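Local coordinates for stage III sporulation protein AF (Bacillus subtilis, PDB 6DCS) that is a component of a sporulation-essential channel, whose assembly its ring-building-motif domain, the part studied here, may serve, at residues A[52-62]-A[106-117]. Sequence-based numbering, arbitrary orientation.
Sequences EEDIKTISVYM and WEIGSEKITVHM. With SO4 (sulfate ion), chain D.
Ile58 to Tyr61 pair in parallel with Ile113 to His116, the two strand axes 4.7 Å apart at closest approach and 21° from exact alignment. Thr114 N bonds to Ile58 O, Val60 N to Thr114 O, His116 N to Val60 O and Met62 N to His116 O; the first link, Ile58 N to Lys112 O, is weak. On one face Tyr61 and His116 run abreast, their rings nearly parallel (16°) but offset, with little shared overlap. Tyr61 CD2 lies 3.4 Å from His116 CB, while His116 CD2 sits over the ring face, 3.5 Å from Tyr61 CZ. Tyr61 OH reaches Lys42 of the antiparallel strand 37-45, and Arg40 makes a cation-pi contact with the ring. With an alanine here, the imidazole is likely to lose the ring beside it, and Lys42 and Arg40 their phenol and aromatic partner. The opposite face is apolar: Val60 CG2 meets the edge of the Trp106 ring, 4.1 Å from Trp106 CH2, and Ile58 CG2 approaches Trp106 CZ3. Just before its strand, Lys112, fully extended past CG (chi2 -175°), runs its methylenes alongside the backbone carbonyls of Ile55 and Lys56, CG lying 3.7 Å from Lys56 O, and donates from NZ to Ile55 O at 3.0 Å. Helix 81-106 ends in a Schellman motif at Glu107, and a 3-10 turn (110-112) leads into strand 113-116; the helix-strand-strand-helix-strand order is consistent with a ring-building motif. Backbone bonds set the register, while a polar face of Ser59, Thr114, Tyr61 and His116 and a greasy, helix-covered face give the sheet two chemically distinct sides.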
loop_
_atom_site.group_PDB
_atom_site.type_symbol
_atom_site.label_atom_id
_atom_site.label_comp_id
_atom_site.label_asym_id
_atom_site.label_seq_id
_atom_site.Cartn_x
_atom_site.Cartn_y
_atom_site.Cartn_z
ATOM N N GLU A 52 10.018 14.374 4.175
ATOM C CA GLU A 52 9.061 13.301 4.399
ATOM C C GLU A 52 7.951 13.750 5.346
ATOM O O GLU A 52 6.782 13.365 5.172
ATOM C CB GLU A 52 9.789 12.079 4.950
ATOM C CG GLU A 52 10.333 11.143 3.900
ATOM C CD GLU A 52 11.302 10.135 4.477
ATOM O OE1 GLU A 52 10.797 9.214 5.156
ATOM O OE2 GLU A 52 12.544 10.239 4.242
ATOM N N GLU A 53 8.299 14.597 6.325
ATOM C CA GLU A 53 7.320 15.136 7.266
ATOM C C GLU A 53 6.066 15.621 6.566
ATOM O O GLU A 53 4.969 15.441 7.096
ATOM C CB GLU A 53 7.932 16.285 8.080
ATOM C CG GLU A 53 8.634 15.847 9.343
ATOM C CD GLU A 53 10.001 15.191 9.085
ATOM O OE1 GLU A 53 10.578 14.604 10.036
ATOM O OE2 GLU A 53 10.519 15.272 7.945
ATOM N N ASP A 54 6.204 16.215 5.379
ATOM C CA ASP A 54 5.071 16.853 4.706
ATOM C C ASP A 54 4.162 15.890 3.972
ATOM O O ASP A 54 3.216 16.352 3.348
ATOM C CB ASP A 54 5.542 17.894 3.691
ATOM C CG ASP A 54 6.194 19.086 4.346
ATOM O OD1 ASP A 54 5.455 19.861 4.998
ATOM O OD2 ASP A 54 7.437 19.235 4.207
ATOM N N ILE A 55 4.445 14.593 3.967
ATOM C CA ILE A 55 3.555 13.636 3.319
ATOM C C ILE A 55 2.338 13.461 4.203
ATOM O O ILE A 55 2.471 13.110 5.382
ATOM C CB ILE A 55 4.254 12.289 3.104
ATOM C CG1 ILE A 55 5.364 12.395 2.063
ATOM C CG2 ILE A 55 3.256 11.238 2.680
ATOM C CD1 ILE A 55 6.192 11.109 1.946
ATOM N N LYS A 56 1.152 13.686 3.639
ATOM C CA LYS A 56 -0.084 13.504 4.387
ATOM C C LYS A 56 -0.605 12.066 4.349
ATOM O O LYS A 56 -1.170 11.602 5.343
ATOM C CB LYS A 56 -1.157 14.470 3.864
ATOM C CG LYS A 56 -0.908 15.939 4.242
ATOM C CD LYS A 56 -2.158 16.684 4.707
ATOM C CE LYS A 56 -1.781 18.126 5.034
ATOM N NZ LYS A 56 -2.970 19.052 5.124
ATOM N N THR A 57 -0.475 11.346 3.232
ATOM C CA THR A 57 -1.005 9.988 3.150
ATOM C C THR A 57 -0.207 9.178 2.143
ATOM O O THR A 57 0.529 9.717 1.316
ATOM C CB THR A 57 -2.494 9.886 2.730
ATOM O OG1 THR A 57 -2.628 10.197 1.335
ATOM C CG2 THR A 57 -3.402 10.754 3.556
ATOM N N ILE A 58 -0.376 7.852 2.249
ATOM C CA ILE A 58 0.334 6.847 1.473
ATOM C C ILE A 58 -0.569 5.644 1.271
ATOM O O ILE A 58 -0.864 4.909 2.225
ATOM C CB ILE A 58 1.632 6.395 2.165
ATOM C CG1 ILE A 58 2.434 7.591 2.653
ATOM C CG2 ILE A 58 2.432 5.517 1.230
ATOM C CD1 ILE A 58 3.619 7.259 3.465
ATOM N N SER A 59 -1.004 5.426 0.032
ATOM C CA SER A 59 -1.767 4.238 -0.311
ATOM C C SER A 59 -0.874 3.194 -0.977
ATOM O O SER A 59 -0.078 3.518 -1.866
ATOM C CB SER A 59 -2.921 4.609 -1.219
ATOM O OG SER A 59 -4.002 5.018 -0.412
ATOM N N VAL A 60 -1.022 1.937 -0.553
ATOM C CA VAL A 60 -0.226 0.835 -1.088
ATOM C C VAL A 60 -1.121 -0.299 -1.575
ATOM O O VAL A 60 -1.985 -0.782 -0.837
ATOM C CB VAL A 60 0.769 0.290 -0.059
ATOM C CG1 VAL A 60 1.738 -0.633 -0.762
ATOM C CG2 VAL A 60 1.495 1.434 0.636
ATOM N N TYR A 61 -0.879 -0.746 -2.799
ATOM C CA TYR A 61 -1.658 -1.799 -3.429
ATOM C C TYR A 61 -0.740 -2.999 -3.581
ATOM O O TYR A 61 0.279 -2.913 -4.276
ATOM C CB TYR A 61 -2.224 -1.315 -4.775
ATOM C CG TYR A 61 -3.243 -0.171 -4.631
ATOM C CD1 TYR A 61 -2.828 1.143 -4.429
ATOM C CD2 TYR A 61 -4.609 -0.414 -4.670
ATOM C CE1 TYR A 61 -3.750 2.182 -4.270
ATOM C CE2 TYR A 61 -5.521 0.605 -4.513
ATOM C CZ TYR A 61 -5.101 1.910 -4.313
ATOM O OH TYR A 61 -6.054 2.927 -4.158
ATOM N N MET A 62 -1.075 -4.094 -2.891
ATOM C CA MET A 62 -0.200 -5.254 -2.760
ATOM C C MET A 62 -0.619 -6.323 -3.750
ATOM O O MET A 62 -1.811 -6.593 -3.903
ATOM C CB MET A 62 -0.247 -5.811 -1.341
ATOM C CG MET A 62 0.568 -5.000 -0.333
ATOM S SD MET A 62 2.134 -4.341 -0.935
ATOM C CE MET A 62 3.169 -5.813 -0.870
ATOM N N TRP A 106 9.810 2.142 6.717
ATOM C CA TRP A 106 9.907 3.520 6.304
ATOM C C TRP A 106 10.125 4.474 7.465
ATOM O O TRP A 106 10.357 5.671 7.227
ATOM C CB TRP A 106 8.633 3.903 5.586
ATOM C CG TRP A 106 8.501 3.351 4.240
ATOM C CD1 TRP A 106 9.508 2.989 3.383
ATOM C CD2 TRP A 106 7.275 3.105 3.559
ATOM N NE1 TRP A 106 8.963 2.532 2.199
ATOM C CE2 TRP A 106 7.594 2.600 2.287
ATOM C CE3 TRP A 106 5.937 3.236 3.915
ATOM C CZ2 TRP A 106 6.616 2.240 1.361
ATOM C CZ3 TRP A 106 4.971 2.886 2.991
ATOM C CH2 TRP A 106 5.315 2.390 1.735
ATOM N N GLU A 107 10.044 3.975 8.692
ATOM C CA GLU A 107 10.085 4.791 9.900
ATOM C C GLU A 107 9.101 5.950 9.777
ATOM O O GLU A 107 9.459 7.127 9.771
ATOM C CB GLU A 107 11.501 5.263 10.204
ATOM C CG GLU A 107 12.489 4.114 10.264
ATOM C CD GLU A 107 13.710 4.440 11.100
ATOM O OE1 GLU A 107 13.697 4.053 12.298
ATOM O OE2 GLU A 107 14.668 5.068 10.574
ATOM N N ILE A 108 7.834 5.564 9.663
ATOM C CA ILE A 108 6.703 6.466 9.507
ATOM C C ILE A 108 5.495 5.850 10.197
ATOM O O ILE A 108 5.237 4.646 10.034
ATOM C CB ILE A 108 6.381 6.728 8.020
ATOM C CG1 ILE A 108 7.425 7.626 7.387
ATOM C CG2 ILE A 108 5.028 7.347 7.865
ATOM C CD1 ILE A 108 7.555 7.411 5.894
ATOM N N GLY A 109 4.752 6.662 10.920
ATOM C CA GLY A 109 3.633 6.139 11.693
ATOM C C GLY A 109 2.578 5.521 10.803
ATOM O O GLY A 109 2.244 6.036 9.731
ATOM N N SER A 110 2.065 4.370 11.235
ATOM C CA SER A 110 1.072 3.672 10.438
ATOM C C SER A 110 -0.235 4.459 10.275
ATOM O O SER A 110 -1.095 4.021 9.501
ATOM C CB SER A 110 0.776 2.314 11.059
ATOM O OG SER A 110 0.145 2.521 12.303
ATOM N N GLU A 111 -0.439 5.586 10.966
ATOM C CA GLU A 111 -1.689 6.308 10.732
ATOM C C GLU A 111 -1.767 6.822 9.306
ATOM O O GLU A 111 -2.866 6.978 8.781
ATOM C CB GLU A 111 -1.828 7.465 11.727
ATOM C CG GLU A 111 -1.000 8.629 11.282
ATOM C CD GLU A 111 0.282 8.751 12.072
ATOM O OE1 GLU A 111 0.950 7.697 12.249
ATOM O OE2 GLU A 111 0.656 9.911 12.447
ATOM N N LYS A 112 -0.626 7.090 8.683
ATOM C CA LYS A 112 -0.542 7.650 7.348
ATOM C C LYS A 112 -0.597 6.617 6.241
ATOM O O LYS A 112 -0.437 6.992 5.072
ATOM C CB LYS A 112 0.753 8.447 7.174
ATOM C CG LYS A 112 0.814 9.775 7.886
ATOM C CD LYS A 112 2.113 10.509 7.520
ATOM C CE LYS A 112 2.290 11.772 8.360
ATOM N NZ LYS A 112 3.582 12.481 8.048
ATOM N N ILE A 113 -0.771 5.339 6.551
ATOM C CA ILE A 113 -0.607 4.295 5.544
ATOM C C ILE A 113 -1.906 3.539 5.394
ATOM O O ILE A 113 -2.407 2.952 6.363
ATOM C CB ILE A 113 0.543 3.319 5.871
ATOM C CG1 ILE A 113 1.847 4.064 6.208
ATOM C CG2 ILE A 113 0.771 2.351 4.721
ATOM C CD1 ILE A 113 3.009 3.135 6.686
ATOM N N THR A 114 -2.439 3.527 4.183
ATOM C CA THR A 114 -3.533 2.638 3.828
ATOM C C THR A 114 -2.946 1.503 3.021
ATOM O O THR A 114 -2.146 1.745 2.119
ATOM C CB THR A 114 -4.627 3.353 3.024
ATOM O OG1 THR A 114 -5.025 4.548 3.708
ATOM C CG2 THR A 114 -5.858 2.443 2.848
ATOM N N VAL A 115 -3.353 0.278 3.324
ATOM C CA VAL A 115 -2.899 -0.890 2.579
ATOM C C VAL A 115 -4.112 -1.466 1.872
ATOM O O VAL A 115 -5.054 -1.925 2.529
ATOM C CB VAL A 115 -2.239 -1.939 3.493
ATOM C CG1 VAL A 115 -1.895 -3.196 2.697
ATOM C CG2 VAL A 115 -1.020 -1.375 4.164
ATOM N N HIS A 116 -4.097 -1.446 0.539
ATOM C CA HIS A 116 -5.153 -2.060 -0.261
ATOM C C HIS A 116 -4.691 -3.433 -0.741
ATOM O O HIS A 116 -3.625 -3.572 -1.352
ATOM C CB HIS A 116 -5.555 -1.166 -1.439
ATOM C CG HIS A 116 -6.257 0.097 -1.033
ATOM N ND1 HIS A 116 -7.579 0.123 -0.641
ATOM C CD2 HIS A 116 -5.813 1.371 -0.929
ATOM C CE1 HIS A 116 -7.920 1.358 -0.318
ATOM N NE2 HIS A 116 -6.867 2.138 -0.488
ATOM N N MET A 117 -5.499 -4.445 -0.457
ATOM C CA MET A 117 -5.090 -5.836 -0.597
ATOM C C MET A 117 -5.673 -6.436 -1.875
ATOM O O MET A 117 -6.499 -7.345 -1.852
ATOM C CB MET A 117 -5.531 -6.632 0.627
ATOM C CG MET A 117 -4.405 -7.136 1.514
ATOM S SD MET A 117 -2.923 -7.619 0.619
ATOM C CE MET A 117 -3.606 -8.808 -0.552
HETATM S S SO4 D . -1.072 22.095 4.344
HETATM O O1 SO4 D . -1.425 23.525 4.357
HETATM O O2 SO4 D . -1.732 21.464 3.190
HETATM O O3 SO4 D . -1.522 21.428 5.581
HETATM O O4 SO4 D . 0.392 21.954 4.234
#